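Local atomic coordinates of pyruvate kinase (Cryptosporidium parvum, PDB entry 4DRS), a protein that probably catalyses the last step of glycolysis, transferring the phosphoryl group of phosphoenolpyruvate to ADP to give pyruvate and ATP. Residues A[155-167]-A[176-188]. Residues are numbered along the deposited sequence; the frame is centred on the assembly and turned at random.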
# COMPACT_ATOMS: atom_id res chain seq x y z
N LEU A 155 -10.65 45.13 -36.37
CA LEU A 155 -9.59 45.74 -35.56
C LEU A 155 -8.20 45.18 -35.89
O LEU A 155 -7.25 45.38 -35.12
CB LEU A 155 -9.90 45.57 -34.07
CG LEU A 155 -10.86 46.55 -33.39
CD1 LEU A 155 -11.30 46.02 -32.04
CD2 LEU A 155 -10.23 47.93 -33.23
N LEU A 156 -8.08 44.50 -37.03
CA LEU A 156 -6.79 43.95 -37.48
C LEU A 156 -5.66 44.98 -37.60
O LEU A 156 -4.56 44.73 -37.10
CB LEU A 156 -6.95 43.16 -38.79
CG LEU A 156 -5.69 42.53 -39.40
CD1 LEU A 156 -5.09 41.47 -38.49
CD2 LEU A 156 -5.98 41.95 -40.77
N PRO A 157 -5.92 46.14 -38.26
CA PRO A 157 -4.85 47.13 -38.41
C PRO A 157 -4.29 47.64 -37.08
O PRO A 157 -3.09 47.92 -36.98
CB PRO A 157 -5.53 48.28 -39.17
CG PRO A 157 -7.00 48.08 -38.96
CD PRO A 157 -7.17 46.59 -38.90
N LYS A 158 -5.14 47.74 -36.06
CA LYS A 158 -4.76 48.24 -34.75
C LYS A 158 -4.28 47.14 -33.80
O LYS A 158 -4.14 47.36 -32.60
CB LYS A 158 -5.93 49.01 -34.12
CG LYS A 158 -6.46 50.15 -34.97
CD LYS A 158 -7.68 50.83 -34.36
CE LYS A 158 -7.29 51.84 -33.29
NZ LYS A 158 -8.42 52.74 -32.92
N SER A 159 -4.02 45.95 -34.34
CA SER A 159 -3.62 44.79 -33.54
C SER A 159 -2.25 44.24 -33.91
O SER A 159 -1.66 43.46 -33.16
CB SER A 159 -4.67 43.69 -33.64
OG SER A 159 -5.92 44.14 -33.15
N VAL A 160 -1.75 44.63 -35.08
CA VAL A 160 -0.41 44.25 -35.53
C VAL A 160 0.52 45.46 -35.60
O VAL A 160 0.09 46.60 -35.44
CB VAL A 160 -0.44 43.52 -36.89
CG1 VAL A 160 -1.23 42.22 -36.80
CG2 VAL A 160 -0.99 44.41 -37.99
N GLN A 161 1.80 45.20 -35.83
CA GLN A 161 2.78 46.25 -36.12
C GLN A 161 3.68 45.80 -37.27
O GLN A 161 3.69 44.61 -37.62
CB GLN A 161 3.60 46.61 -34.87
CG GLN A 161 4.18 45.42 -34.12
CD GLN A 161 5.11 45.83 -33.00
OE1 GLN A 161 4.78 46.68 -32.17
NE2 GLN A 161 6.29 45.21 -32.96
N ILE A 162 4.41 46.74 -37.87
CA ILE A 162 5.35 46.41 -38.94
C ILE A 162 6.29 45.31 -38.44
O ILE A 162 7.00 45.51 -37.45
CB ILE A 162 6.17 47.64 -39.41
CG1 ILE A 162 5.25 48.82 -39.78
CG2 ILE A 162 7.12 47.27 -40.54
CD1 ILE A 162 4.42 48.65 -41.04
N GLY A 163 6.26 44.16 -39.10
CA GLY A 163 7.12 43.04 -38.71
C GLY A 163 6.40 41.87 -38.05
O GLY A 163 6.96 40.77 -37.96
N SER A 164 5.17 42.10 -37.59
CA SER A 164 4.34 41.04 -36.99
C SER A 164 4.04 39.94 -38.00
O SER A 164 3.96 40.19 -39.21
CB SER A 164 3.02 41.61 -36.45
OG SER A 164 3.24 42.51 -35.38
N THR A 165 3.86 38.72 -37.50
CA THR A 165 3.54 37.57 -38.35
C THR A 165 2.05 37.24 -38.28
O THR A 165 1.45 37.19 -37.20
CB THR A 165 4.38 36.33 -37.99
OG1 THR A 165 4.18 35.99 -36.61
CG2 THR A 165 5.87 36.59 -38.24
N VAL A 166 1.45 37.03 -39.45
CA VAL A 166 0.04 36.67 -39.55
C VAL A 166 -0.06 35.27 -40.15
O VAL A 166 0.46 35.01 -41.23
CB VAL A 166 -0.76 37.67 -40.42
CG1 VAL A 166 -2.25 37.33 -40.41
CG2 VAL A 166 -0.55 39.10 -39.93
N LEU A 167 -0.72 34.36 -39.42
CA LEU A 167 -0.87 32.97 -39.85
C LEU A 167 -2.28 32.67 -40.34
O LEU A 167 -3.26 33.06 -39.70
CB LEU A 167 -0.49 32.00 -38.73
CG LEU A 167 0.96 32.02 -38.21
CD1 LEU A 167 1.12 31.05 -37.05
CD2 LEU A 167 1.97 31.70 -39.31
N GLN A 176 4.17 38.38 -43.19
CA GLN A 176 4.79 39.38 -42.34
C GLN A 176 4.37 40.77 -42.79
O GLN A 176 4.49 41.11 -43.96
CB GLN A 176 6.31 39.23 -42.37
CG GLN A 176 7.04 40.04 -41.31
CD GLN A 176 8.55 39.91 -41.42
OE1 GLN A 176 9.12 40.07 -42.50
NE2 GLN A 176 9.20 39.63 -40.30
N VAL A 177 3.87 41.56 -41.84
CA VAL A 177 3.32 42.89 -42.13
C VAL A 177 4.37 43.82 -42.73
O VAL A 177 5.49 43.93 -42.21
CB VAL A 177 2.70 43.54 -40.87
CG1 VAL A 177 2.03 44.86 -41.21
CG2 VAL A 177 1.70 42.59 -40.22
N LEU A 178 4.00 44.48 -43.83
CA LEU A 178 4.85 45.47 -44.48
C LEU A 178 4.26 46.87 -44.34
O LEU A 178 5.00 47.86 -44.29
CB LEU A 178 5.03 45.14 -45.97
CG LEU A 178 5.64 43.80 -46.38
CD1 LEU A 178 5.59 43.67 -47.90
CD2 LEU A 178 7.07 43.65 -45.88
N GLU A 179 2.93 46.95 -44.28
CA GLU A 179 2.22 48.22 -44.19
C GLU A 179 0.92 48.04 -43.42
O GLU A 179 0.33 46.96 -43.42
CB GLU A 179 1.93 48.76 -45.60
CG GLU A 179 1.53 50.23 -45.64
CD GLU A 179 1.09 50.67 -47.03
OE1 GLU A 179 1.89 50.56 -47.98
OE2 GLU A 179 -0.06 51.13 -47.16
N ILE A 180 0.48 49.11 -42.76
CA ILE A 180 -0.79 49.13 -42.04
C ILE A 180 -1.58 50.38 -42.45
O ILE A 180 -1.09 51.50 -42.31
CB ILE A 180 -0.60 49.10 -40.51
CG1 ILE A 180 0.06 47.79 -40.07
CG2 ILE A 180 -1.93 49.29 -39.79
CD1 ILE A 180 0.74 47.86 -38.72
N GLY A 181 -2.79 50.17 -42.96
CA GLY A 181 -3.67 51.27 -43.34
C GLY A 181 -4.84 51.43 -42.39
O GLY A 181 -4.85 50.86 -41.29
N ASP A 182 -5.83 52.22 -42.81
CA ASP A 182 -7.03 52.46 -42.00
C ASP A 182 -7.87 51.19 -41.84
O ASP A 182 -8.31 50.86 -40.74
CB ASP A 182 -7.87 53.58 -42.62
CG ASP A 182 -9.16 53.82 -41.86
OD1 ASP A 182 -9.09 54.17 -40.66
OD2 ASP A 182 -10.24 53.67 -42.46
N ASP A 183 -8.07 50.48 -42.95
CA ASP A 183 -8.91 49.28 -42.96
C ASP A 183 -8.27 48.09 -43.69
O ASP A 183 -8.97 47.27 -44.29
CB ASP A 183 -10.30 49.61 -43.54
CG ASP A 183 -10.24 50.25 -44.93
OD1 ASP A 183 -9.43 49.82 -45.78
OD2 ASP A 183 -11.03 51.19 -45.17
N PHE A 184 -6.94 47.99 -43.61
CA PHE A 184 -6.20 46.93 -44.29
C PHE A 184 -4.76 46.80 -43.79
O PHE A 184 -4.24 47.68 -43.11
CB PHE A 184 -6.18 47.19 -45.81
CG PHE A 184 -5.28 48.32 -46.22
CD1 PHE A 184 -5.73 49.64 -46.16
CD2 PHE A 184 -3.98 48.07 -46.66
CE1 PHE A 184 -4.90 50.69 -46.54
CE2 PHE A 184 -3.15 49.12 -47.04
CZ PHE A 184 -3.61 50.43 -46.98
N ILE A 185 -4.13 45.68 -44.14
CA ILE A 185 -2.69 45.48 -43.97
C ILE A 185 -2.10 44.85 -45.22
O ILE A 185 -2.79 44.14 -45.95
CB ILE A 185 -2.33 44.61 -42.73
CG1 ILE A 185 -2.96 43.21 -42.83
CG2 ILE A 185 -2.70 45.32 -41.43
CD1 ILE A 185 -2.41 42.21 -41.84
N VAL A 186 -0.83 45.14 -45.48
CA VAL A 186 -0.11 44.51 -46.58
C VAL A 186 0.98 43.62 -45.99
O VAL A 186 1.80 44.08 -45.19
CB VAL A 186 0.51 45.55 -47.55
CG1 VAL A 186 1.17 44.87 -48.74
CG2 VAL A 186 -0.56 46.53 -48.03
N CYS A 187 0.97 42.35 -46.38
CA CYS A 187 1.92 41.37 -45.86
C CYS A 187 2.83 40.83 -46.96
O CYS A 187 2.56 41.02 -48.15
CB CYS A 187 1.18 40.22 -45.19
SG CYS A 187 0.16 40.71 -43.78
N LYS A 188 3.90 40.17 -46.54
CA LYS A 188 4.82 39.52 -47.47
C LYS A 188 4.75 38.01 -47.26
O LYS A 188 5.12 37.50 -46.19
CB LYS A 188 6.25 40.03 -47.26
CG LYS A 188 7.23 39.59 -48.34
CD LYS A 188 8.65 40.04 -48.02
CE LYS A 188 9.27 39.20 -46.90
NZ LYS A 188 10.65 39.66 -46.58
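Val160 and Val166 pack onto Val177 and Ile185, and Leu156 onto Ile185, inside the small beta-barrel B domain of pyruvate kinase, far from the centre of the chain. The loop through Leu156 and Val160 lies over the face of the hairpin 173-188 that carries Val177 and Ile185, then runs into the next strand. The tight part is apolar. CG2 of Val160 reaches CG2 of Val177, CD1 of Ile180 and CG2 of Ile185, each at 3.9 Å. CG1 of Ile185 sits between its backbone N and carbonyl carbon (chi1 59°), which leads CD1 to CD2 of Leu156 at 3.7 Å; the two side chains cross at about a right angle. CG2 of Val166 closes this group against CD1 of Ile185. Pro157 rests its CB on Gly181 O at the hairpin bend. Ile136 and Met201 add to the same core.

The other side is more open. Ile162, in the type II turn Gln161-Ser164, is exposed, and its CD1 lies 3.4 Å from Leu178 O. In the backbone, Gly163 N donates to Val177 O, tilted 32° from the carbonyl plane. Straighter is the bond from Val177 N to Ser164 O, 3.0 Å long with 166° at the hydrogen.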